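Local coordinates for CBS domain-containing protein (PDB 3FHM), which binds adenine nucleotides, NADH and AMP, through its paired CBS domains, though its cellular role is not established, at residues A[23-37]-A[135-147]. Sequence-based numbering, arbitrary orientation.
With NAI (1,4-dihydronicotinamide adenine dinucleotide), chain F.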
ATOM      1  N   ALA A  23       0.254   1.212 -23.433  1.00 37.59           N
ATOM      2  CA  ALA A  23      -0.350   0.787 -22.179  1.00 37.89           C
ATOM      3  C   ALA A  23      -1.204   1.914 -21.542  1.00 38.29           C
ATOM      4  O   ALA A  23      -0.872   2.495 -20.503  1.00 38.26           O
ATOM      5  CB  ALA A  23       0.723   0.234 -21.224  1.00 38.06           C
ATOM      6  N   THR A  24      -2.309   2.229 -22.196  1.00 38.88           N
ATOM      7  CA  THR A  24      -3.189   3.293 -21.722  1.00 38.73           C
ATOM      8  C   THR A  24      -4.516   2.736 -21.145  1.00 37.87           C
ATOM      9  O   THR A  24      -5.224   3.426 -20.426  1.00 37.38           O
ATOM     10  CB  THR A  24      -3.446   4.435 -22.862  1.00 39.34           C
ATOM     11  OG1 THR A  24      -3.559   3.844 -24.149  1.00 38.93           O
ATOM     12  CG2 THR A  24      -2.301   5.420 -22.987  1.00 40.90           C
ATOM     13  N   PHE A  25      -4.865   1.501 -21.467  1.00 36.81           N
ATOM     14  CA  PHE A  25      -6.174   1.007 -21.068  1.00 36.22           C
ATOM     15  C   PHE A  25      -6.014  -0.149 -20.107  1.00 35.55           C
ATOM     16  O   PHE A  25      -4.962  -0.839 -20.147  1.00 36.34           O
ATOM     17  CB  PHE A  25      -6.987   0.554 -22.291  1.00 36.20           C
ATOM     18  CG  PHE A  25      -7.495   1.687 -23.178  1.00 36.44           C
ATOM     19  CD1 PHE A  25      -8.550   2.515 -22.763  1.00 36.45           C
ATOM     20  CD2 PHE A  25      -6.954   1.879 -24.481  1.00 39.49           C
ATOM     21  CE1 PHE A  25      -9.060   3.563 -23.614  1.00 37.81           C
ATOM     22  CE2 PHE A  25      -7.444   2.920 -25.347  1.00 38.68           C
ATOM     23  CZ  PHE A  25      -8.511   3.775 -24.901  1.00 38.15           C
ATOM     24  N   VAL A  26      -7.045  -0.360 -19.268  1.00 34.13           N
ATOM     25  CA  VAL A  26      -7.069  -1.493 -18.335  1.00 33.32           C
ATOM     26  C   VAL A  26      -6.823  -2.856 -19.044  1.00 33.71           C
ATOM     27  O   VAL A  26      -5.982  -3.650 -18.606  1.00 33.80           O
ATOM     28  CB  VAL A  26      -8.343  -1.494 -17.425  1.00 32.87           C
ATOM     29  CG1 VAL A  26      -8.593  -2.833 -16.785  1.00 31.63           C
ATOM     30  CG2 VAL A  26      -8.219  -0.499 -16.342  1.00 31.78           C
ATOM     31  N   LYS A  27      -7.507  -3.096 -20.153  1.00 34.60           N
ATOM     32  CA  LYS A  27      -7.282  -4.286 -20.983  1.00 35.92           C
ATOM     33  C   LYS A  27      -5.778  -4.599 -21.251  1.00 36.32           C
ATOM     34  O   LYS A  27      -5.354  -5.765 -21.213  1.00 36.06           O
ATOM     35  CB  LYS A  27      -8.045  -4.086 -22.287  1.00 36.13           C
ATOM     36  CG  LYS A  27      -8.314  -5.333 -23.087  1.00 39.30           C
ATOM     37  CD  LYS A  27      -7.494  -5.386 -24.373  1.00 41.35           C
ATOM     38  CE  LYS A  27      -7.962  -6.524 -25.260  1.00 41.97           C
ATOM     39  NZ  LYS A  27      -7.010  -6.716 -26.397  1.00 44.09           N
ATOM     40  N   ASP A  28      -4.991  -3.544 -21.480  1.00 36.37           N
ATOM     41  CA  ASP A  28      -3.573  -3.638 -21.793  1.00 36.94           C
ATOM     42  C   ASP A  28      -2.726  -4.103 -20.616  1.00 36.80           C
ATOM     43  O   ASP A  28      -1.783  -4.896 -20.767  1.00 36.50           O
ATOM     44  CB  ASP A  28      -3.067  -2.248 -22.241  1.00 37.50           C
ATOM     45  CG  ASP A  28      -3.740  -1.737 -23.556  1.00 40.44           C
ATOM     46  OD1 ASP A  28      -4.012  -0.508 -23.633  1.00 44.02           O
ATOM     47  OD2 ASP A  28      -3.977  -2.539 -24.503  1.00 41.69           O
ATOM     48  N   LEU A  29      -3.055  -3.576 -19.441  1.00 36.30           N
ATOM     49  CA  LEU A  29      -2.341  -3.899 -18.213  1.00 35.27           C
ATOM     50  C   LEU A  29      -2.595  -5.364 -17.839  1.00 34.84           C
ATOM     51  O   LEU A  29      -1.645  -6.099 -17.417  1.00 34.21           O
ATOM     52  CB  LEU A  29      -2.749  -2.947 -17.074  1.00 35.26           C
ATOM     53  CG  LEU A  29      -2.661  -1.402 -17.193  1.00 35.55           C
ATOM     54  CD1 LEU A  29      -2.105  -0.772 -15.915  1.00 36.27           C
ATOM     55  CD2 LEU A  29      -1.809  -0.920 -18.358  1.00 38.30           C
ATOM     56  N   LEU A  30      -3.855  -5.788 -18.034  1.00 33.67           N
ATOM     57  CA  LEU A  30      -4.239  -7.153 -17.762  1.00 33.51           C
ATOM     58  C   LEU A  30      -3.478  -8.169 -18.602  1.00 34.30           C
ATOM     59  O   LEU A  30      -3.064  -9.218 -18.077  1.00 34.29           O
ATOM     60  CB  LEU A  30      -5.733  -7.306 -17.928  1.00 32.90           C
ATOM     61  CG  LEU A  30      -6.454  -6.536 -16.833  1.00 31.78           C
ATOM     62  CD1 LEU A  30      -7.973  -6.581 -17.011  1.00 29.06           C
ATOM     63  CD2 LEU A  30      -6.018  -7.038 -15.464  1.00 30.46           C
ATOM     64  N   ASP A  31      -3.269  -7.833 -19.880  1.00 35.22           N
ATOM     65  CA  ASP A  31      -2.508  -8.649 -20.812  1.00 36.07           C
ATOM     66  C   ASP A  31      -1.062  -8.884 -20.418  1.00 36.45           C
ATOM     67  O   ASP A  31      -0.474  -9.929 -20.732  1.00 36.07           O
ATOM     68  CB  ASP A  31      -2.567  -8.023 -22.193  1.00 36.27           C
ATOM     69  CG  ASP A  31      -3.936  -8.181 -22.844  1.00 38.34           C
ATOM     70  OD1 ASP A  31      -4.020  -8.105 -24.095  1.00 39.01           O
ATOM     71  OD2 ASP A  31      -4.939  -8.374 -22.094  1.00 40.02           O
ATOM     72  N   ARG A  32      -0.509  -7.905 -19.712  1.00 37.23           N
ATOM     73  CA  ARG A  32       0.893  -7.935 -19.275  1.00 38.29           C
ATOM     74  C   ARG A  32       1.017  -8.723 -17.987  1.00 37.82           C
ATOM     75  O   ARG A  32       1.853  -9.615 -17.916  1.00 38.06           O
ATOM     76  CB  ARG A  32       1.390  -6.499 -19.041  1.00 38.90           C
ATOM     77  CG  ARG A  32       2.729  -6.126 -19.590  1.00 43.18           C
ATOM     78  CD  ARG A  32       2.595  -4.819 -20.410  1.00 52.49           C
ATOM     79  NE  ARG A  32       2.626  -3.586 -19.596  1.00 61.02           N
ATOM     80  CZ  ARG A  32       3.528  -2.599 -19.720  1.00 64.65           C
ATOM     81  NH1 ARG A  32       4.504  -2.666 -20.637  1.00 66.43           N
ATOM     82  NH2 ARG A  32       3.458  -1.530 -18.928  1.00 64.92           N
ATOM     83  N   LYS A  33       0.183  -8.391 -16.979  1.00 37.56           N
ATOM     84  CA  LYS A  33       0.343  -8.919 -15.611  1.00 37.39           C
ATOM     85  C   LYS A  33      -0.494 -10.179 -15.278  1.00 37.58           C
ATOM     86  O   LYS A  33       0.010 -11.070 -14.599  1.00 37.46           O
ATOM     87  CB  LYS A  33       0.164  -7.828 -14.556  1.00 36.50           C
ATOM     88  CG  LYS A  33      -1.264  -7.574 -14.146  1.00 37.22           C
ATOM     89  CD  LYS A  33      -1.328  -7.090 -12.728  1.00 37.96           C
ATOM     90  CE  LYS A  33      -2.761  -7.044 -12.206  1.00 38.48           C
ATOM     91  NZ  LYS A  33      -3.221  -8.265 -11.421  1.00 37.81           N
ATOM     92  N   GLY A  34      -1.743 -10.255 -15.751  1.00 37.79           N
ATOM     93  CA  GLY A  34      -2.568 -11.450 -15.547  1.00 37.64           C
ATOM     94  C   GLY A  34      -3.977 -11.131 -15.175  1.00 38.00           C
ATOM     95  O   GLY A  34      -4.249 -10.063 -14.633  1.00 38.07           O
ATOM     96  N   ARG A  35      -4.872 -12.070 -15.450  1.00 38.55           N
ATOM     97  CA  ARG A  35      -6.306 -11.852 -15.151  1.00 38.86           C
ATOM     98  C   ARG A  35      -6.822 -12.437 -13.831  1.00 38.58           C
ATOM     99  O   ARG A  35      -7.970 -12.215 -13.458  1.00 38.78           O
ATOM    100  CB  ARG A  35      -7.212 -12.190 -16.355  1.00 39.22           C
ATOM    101  CG  ARG A  35      -7.916 -10.920 -16.875  1.00 42.43           C
ATOM    102  CD  ARG A  35      -8.487 -11.039 -18.281  1.00 45.17           C
ATOM    103  NE  ARG A  35      -7.365 -11.065 -19.207  1.00 46.43           N
ATOM    104  CZ  ARG A  35      -7.075 -10.101 -20.073  1.00 46.12           C
ATOM    105  NH1 ARG A  35      -7.837  -9.029 -20.193  1.00 45.86           N
ATOM    106  NH2 ARG A  35      -6.006 -10.216 -20.838  1.00 46.13           N
ATOM    107  N   ASP A  36      -5.963 -13.150 -13.114  1.00 38.26           N
ATOM    108  CA  ASP A  36      -6.382 -13.822 -11.893  1.00 38.43           C
ATOM    109  C   ASP A  36      -6.647 -12.926 -10.699  1.00 36.85           C
ATOM    110  O   ASP A  36      -6.045 -11.864 -10.592  1.00 37.07           O
ATOM    111  CB  ASP A  36      -5.446 -14.951 -11.532  1.00 39.41           C
ATOM    112  CG  ASP A  36      -6.049 -16.325 -11.928  1.00 44.81           C
ATOM    113  OD1 ASP A  36      -5.500 -16.966 -12.874  1.00 49.74           O
ATOM    114  OD2 ASP A  36      -7.100 -16.745 -11.330  1.00 47.33           O
ATOM    115  N   VAL A  37      -7.600 -13.302  -9.846  1.00 35.05           N
ATOM    116  CA  VAL A  37      -7.778 -12.586  -8.568  1.00 33.58           C
ATOM    117  C   VAL A  37      -7.713 -13.496  -7.345  1.00 33.00           C
ATOM    118  O   VAL A  37      -8.437 -14.498  -7.294  1.00 33.06           O
ATOM    119  CB  VAL A  37      -9.105 -11.814  -8.453  1.00 33.13           C
ATOM    120  CG1 VAL A  37      -8.956 -10.714  -7.416  1.00 31.94           C
ATOM    121  CG2 VAL A  37      -9.531 -11.225  -9.789  1.00 31.96           C
ATOM    122  N   LEU A 135     -16.499 -10.363 -12.095  1.00 20.00           N
ATOM    123  CA  LEU A 135     -15.143 -10.013 -11.680  1.00 20.00           C
ATOM    124  C   LEU A 135     -14.082 -10.598 -12.642  1.00 20.00           C
ATOM    125  O   LEU A 135     -14.032 -11.796 -12.857  1.00 38.51           O
ATOM    126  CB  LEU A 135     -14.901 -10.499 -10.276  1.00 20.00           C
ATOM    127  CG  LEU A 135     -13.431 -10.369  -9.894  1.00 20.00           C
ATOM    128  CD1 LEU A 135     -13.011  -8.882  -9.818  1.00 20.00           C
ATOM    129  CD2 LEU A 135     -13.256 -11.154  -8.591  1.00 20.00           C
ATOM    130  N   ALA A 136     -13.228  -9.732 -13.196  1.00 37.62           N
ATOM    131  CA  ALA A 136     -12.343 -10.112 -14.322  1.00 36.20           C
ATOM    132  C   ALA A 136     -10.891  -9.687 -14.132  1.00 34.88           C
ATOM    133  O   ALA A 136     -10.067  -9.862 -15.014  1.00 35.14           O
ATOM    134  CB  ALA A 136     -12.888  -9.566 -15.692  1.00 35.65           C
ATOM    135  N   GLY A 137     -10.567  -9.102 -12.999  1.00 33.30           N
ATOM    136  CA  GLY A 137      -9.169  -8.896 -12.695  1.00 31.61           C
ATOM    137  C   GLY A 137      -9.032  -7.819 -11.669  1.00 30.12           C
ATOM    138  O   GLY A 137     -10.023  -7.350 -11.159  1.00 30.44           O
ATOM    139  N   ILE A 138      -7.803  -7.413 -11.373  1.00 29.00           N
ATOM    140  CA  ILE A 138      -7.570  -6.371 -10.379  1.00 26.83           C
ATOM    141  C   ILE A 138      -6.385  -5.558 -10.791  1.00 26.38           C
ATOM    142  O   ILE A 138      -5.361  -6.138 -11.215  1.00 25.74           O
ATOM    143  CB  ILE A 138      -7.424  -6.964  -8.914  1.00 27.11           C
ATOM    144  CG1 ILE A 138      -7.616  -5.873  -7.837  1.00 26.57           C
ATOM    145  CG2 ILE A 138      -6.179  -7.918  -8.765  1.00 26.04           C
ATOM    146  CD1 ILE A 138      -7.866  -6.393  -6.422  1.00 25.18           C
ATOM    147  N   ILE A 139      -6.540  -4.230 -10.701  1.00 25.52           N
ATOM    148  CA  ILE A 139      -5.463  -3.249 -10.992  1.00 25.23           C
ATOM    149  C   ILE A 139      -5.022  -2.542  -9.694  1.00 25.96           C
ATOM    150  O   ILE A 139      -5.889  -2.056  -8.900  1.00 26.95           O
ATOM    151  CB  ILE A 139      -5.909  -2.127 -12.014  1.00 24.81           C
ATOM    152  CG1 ILE A 139      -6.197  -2.656 -13.457  1.00 24.90           C
ATOM    153  CG2 ILE A 139      -4.925  -0.912 -11.957  1.00 24.88           C
ATOM    154  CD1 ILE A 139      -5.006  -3.491 -14.273  1.00 25.98           C
ATOM    155  N   SER A 140      -3.704  -2.470  -9.486  1.00 25.47           N
ATOM    156  CA  SER A 140      -3.154  -1.783  -8.341  1.00 25.73           C
ATOM    157  C   SER A 140      -2.297  -0.550  -8.734  1.00 26.09           C
ATOM    158  O   SER A 140      -1.725  -0.482  -9.863  1.00 25.98           O
ATOM    159  CB  SER A 140      -2.247  -2.734  -7.654  1.00 25.99           C
ATOM    160  OG  SER A 140      -0.965  -2.360  -8.059  1.00 26.87           O
ATOM    161  N   ILE A 141      -2.201   0.414  -7.795  1.00 25.86           N
ATOM    162  CA  ILE A 141      -1.352   1.604  -8.005  1.00 24.87           C
ATOM    163  C   ILE A 141       0.073   1.283  -8.579  1.00 25.02           C
ATOM    164  O   ILE A 141       0.612   2.071  -9.303  1.00 25.87           O
ATOM    165  CB  ILE A 141      -1.265   2.458  -6.724  1.00 24.67           C
ATOM    166  CG1 ILE A 141      -0.821   3.895  -7.068  1.00 23.39           C
ATOM    167  CG2 ILE A 141      -0.304   1.842  -5.672  1.00 21.97           C
ATOM    168  CD1 ILE A 141      -0.907   4.868  -5.872  1.00 21.13           C
ATOM    169  N   GLY A 142       0.651   0.140  -8.260  1.00 24.40           N
ATOM    170  CA  GLY A 142       2.013  -0.192  -8.683  1.00 25.70           C
ATOM    171  C   GLY A 142       2.002  -0.636 -10.136  1.00 26.74           C
ATOM    172  O   GLY A 142       2.967  -0.418 -10.858  1.00 27.81           O
ATOM    173  N   ASP A 143       0.894  -1.240 -10.591  1.00 26.93           N
ATOM    174  CA  ASP A 143       0.649  -1.541 -12.024  1.00 26.59           C
ATOM    175  C   ASP A 143       0.611  -0.225 -12.882  1.00 26.85           C
ATOM    176  O   ASP A 143       1.391  -0.044 -13.845  1.00 27.06           O
ATOM    177  CB  ASP A 143      -0.666  -2.348 -12.165  1.00 25.76           C
ATOM    178  CG  ASP A 143      -0.640  -3.740 -11.405  1.00 29.30           C
ATOM    179  OD1 ASP A 143       0.334  -4.547 -11.451  1.00 30.96           O
ATOM    180  OD2 ASP A 143      -1.659  -4.067 -10.765  1.00 32.55           O
ATOM    181  N   VAL A 144      -0.303   0.664 -12.494  1.00 26.54           N
ATOM    182  CA  VAL A 144      -0.455   1.983 -13.039  1.00 25.94           C
ATOM    183  C   VAL A 144       0.923   2.653 -13.170  1.00 26.11           C
ATOM    184  O   VAL A 144       1.282   3.115 -14.266  1.00 26.23           O
ATOM    185  CB  VAL A 144      -1.418   2.830 -12.103  1.00 26.00           C
ATOM    186  CG1 VAL A 144      -1.258   4.310 -12.342  1.00 24.70           C
ATOM    187  CG2 VAL A 144      -2.879   2.392 -12.260  1.00 24.77           C
ATOM    188  N   VAL A 145       1.693   2.697 -12.072  1.00 26.00           N
ATOM    189  CA  VAL A 145       2.993   3.372 -12.091  1.00 26.08           C
ATOM    190  C   VAL A 145       4.016   2.719 -13.064  1.00 27.26           C
ATOM    191  O   VAL A 145       4.606   3.396 -13.901  1.00 27.71           O
ATOM    192  CB  VAL A 145       3.634   3.507 -10.691  1.00 25.97           C
ATOM    193  CG1 VAL A 145       5.154   3.986 -10.854  1.00 23.43           C
ATOM    194  CG2 VAL A 145       2.811   4.433  -9.745  1.00 24.90           C
ATOM    195  N   LYS A 146       4.224   1.408 -12.943  1.00 28.26           N
ATOM    196  CA  LYS A 146       5.072   0.692 -13.868  1.00 29.37           C
ATOM    197  C   LYS A 146       4.697   0.972 -15.340  1.00 30.07           C
ATOM    198  O   LYS A 146       5.592   1.182 -16.171  1.00 30.10           O
ATOM    199  CB  LYS A 146       5.028  -0.779 -13.567  1.00 29.68           C
ATOM    200  CG  LYS A 146       5.545  -1.650 -14.689  1.00 30.60           C
ATOM    201  CD  LYS A 146       5.964  -3.038 -14.150  1.00 33.32           C
ATOM    202  CE  LYS A 146       7.007  -3.777 -15.021  1.00 34.34           C
ATOM    203  NZ  LYS A 146       7.443  -5.086 -14.422  1.00 34.12           N
ATOM    204  N   ALA A 147       3.394   1.005 -15.639  1.00 30.92           N
ATOM    205  CA  ALA A 147       2.913   1.305 -16.983  1.00 32.36           C
ATOM    206  C   ALA A 147       3.375   2.687 -17.510  1.00 34.00           C
ATOM    207  O   ALA A 147       3.669   2.875 -18.710  1.00 34.40           O
ATOM    208  CB  ALA A 147       1.414   1.204 -17.048  1.00 31.45           C
TER
HETATM  209  PA  NAI F 211       0.300  -4.984  -4.100  1.00 22.21           P
HETATM  210  O1A NAI F 211       1.580  -5.367  -3.470  1.00 19.85           O
HETATM  211  O2A NAI F 211      -1.056  -5.136  -3.434  1.00 22.86           O
HETATM  212  O5B NAI F 211       0.127  -5.789  -5.452  1.00 25.92           O
HETATM  213  C5B NAI F 211       1.252  -6.441  -6.095  1.00 25.78           C
HETATM  214  C4B NAI F 211       0.766  -7.092  -7.360  1.00 25.09           C
HETATM  215  O4B NAI F 211      -0.232  -8.066  -7.083  1.00 25.77           O
HETATM  216  C3B NAI F 211       0.081  -6.032  -8.159  1.00 28.04           C
HETATM  217  O3B NAI F 211       0.513  -6.306  -9.506  1.00 30.05           O
HETATM  218  C2B NAI F 211      -1.379  -6.308  -8.048  1.00 25.93           C
HETATM  219  O2B NAI F 211      -1.836  -6.310  -9.359  1.00 26.79           O
HETATM  220  C1B NAI F 211      -1.452  -7.749  -7.694  1.00 25.81           C
HETATM  221  N9A NAI F 211      -2.589  -8.053  -6.800  1.00 26.59           N
HETATM  222  C8A NAI F 211      -2.978  -7.348  -5.723  1.00 27.05           C
HETATM  223  N7A NAI F 211      -4.072  -7.926  -5.173  1.00 26.91           N
HETATM  224  C5A NAI F 211      -4.371  -9.014  -5.876  1.00 26.63           C
HETATM  225  C6A NAI F 211      -5.385 -10.074  -5.804  1.00 27.71           C
HETATM  226  N6A NAI F 211      -6.315 -10.052  -4.819  1.00 26.68           N
HETATM  227  N1A NAI F 211      -5.377 -11.061  -6.734  1.00 28.18           N
HETATM  228  C2A NAI F 211      -4.452 -11.068  -7.705  1.00 27.60           C
HETATM  229  N3A NAI F 211      -3.493 -10.135  -7.787  1.00 27.72           N
HETATM  230  C4A NAI F 211      -3.403  -9.098  -6.934  1.00 26.72           C
HETATM  231  O3  NAI F 211       0.202  -3.513  -4.740  1.00 25.59           O
HETATM  232  PN  NAI F 211       1.243  -2.267  -4.895  1.00 28.56           P
HETATM  233  O1N NAI F 211       1.192  -1.143  -3.901  1.00 26.84           O
HETATM  234  O2N NAI F 211       0.866  -1.889  -6.283  1.00 29.56           O
HETATM  235  O5D NAI F 211       2.711  -2.928  -4.815  1.00 30.31           O
HETATM  236  C5D NAI F 211       3.592  -2.985  -3.685  1.00 28.23           C
HETATM  237  C4D NAI F 211       4.980  -2.624  -4.198  1.00 29.67           C
HETATM  238  O4D NAI F 211       5.321  -3.492  -5.302  1.00 33.81           O
HETATM  239  C3D NAI F 211       4.990  -1.164  -4.747  1.00 30.78           C
HETATM  240  O3D NAI F 211       6.173  -0.454  -4.358  1.00 31.70           O
HETATM  241  C2D NAI F 211       5.028  -1.259  -6.269  1.00 31.87           C
HETATM  242  O2D NAI F 211       5.702  -0.146  -6.896  1.00 30.18           O
HETATM  243  C1D NAI F 211       5.669  -2.654  -6.438  1.00 35.38           C
HETATM  244  N1N NAI F 211       5.152  -3.288  -7.608  1.00 36.29           N
HETATM  245  C2N NAI F 211       6.066  -3.729  -8.496  1.00 37.39           C
HETATM  246  C3N NAI F 211       5.652  -4.351  -9.693  1.00 39.49           C
HETATM  247  C7N NAI F 211       6.728  -4.865 -10.631  1.00 39.99           C
HETATM  248  O7N NAI F 211       6.417  -5.461 -11.678  1.00 44.00           O
HETATM  249  N7N NAI F 211       8.002  -4.703 -10.249  1.00 42.66           N
HETATM  250  C4N NAI F 211       4.273  -4.511  -9.965  1.00 36.87           C
HETATM  251  C5N NAI F 211       3.337  -4.014  -9.028  1.00 38.00           C
HETATM  252  C6N NAI F 211       3.797  -3.395  -7.819  1.00 37.38           C
HETATM  253  O   HOH W   1     -10.919 -13.092 -12.749  1.00 14.97           O
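Leu29, on one face of helix 26-33, sits over the junction where strand 135-140 runs into helix 141-147, and this joins the N-terminal helix of the CBS pair to the closing strand-helix unit of its second CBS motif. The axes of helix 26-33 and the strand are nearly perpendicular, at 94°. Leu29 CB rests 3.6 Å from Ile139 CD1, while its two methyls reach on to the helix beyond: CD1 lies against the backbone between Asp143 and Val144, CD2 against Ala147 CB. With CG1 beside its backbone N and anti to the carbonyl carbon (chi1 -66°), Ile139 brings CD1 against both Leu29 CB and Leu30 CD2, and its CG1 meets both methyls of Val26. Leu115 of helix 112-122 adds to this apolar core by touching Val26 and Ile139. At the other end of the contact, Val37 and Leu135 meet tip to tip, with CG2 of the valine 3.9 Å from CD2 of the leucine.

The polar side is built around the NADH. Ser140 and Asp143 form a capping box at the start of helix 141-147: Ser140 N donates to Asp143 OD2 (2.9 Å), on the anti side of the carboxylate, and Asp143 N returns a weak bond to Ser140 OG. That hold steadies the carboxylate, whose OD1 and OD2 each accept from one adenosine ribose hydroxyl, O3B and O2B. Ser140 OG donates to the phosphate oxygen O2N of the NADH, at 2.6 Å. Lys33 crosses Asp143 at about a right angle, and its aliphatic chain runs past the carboxylate toward the ribose. Ile138 CG2 lies 3.5 Å from C4A of the adenine, and Val37 CG1 approaches N1A of the same base at 3.7 Å.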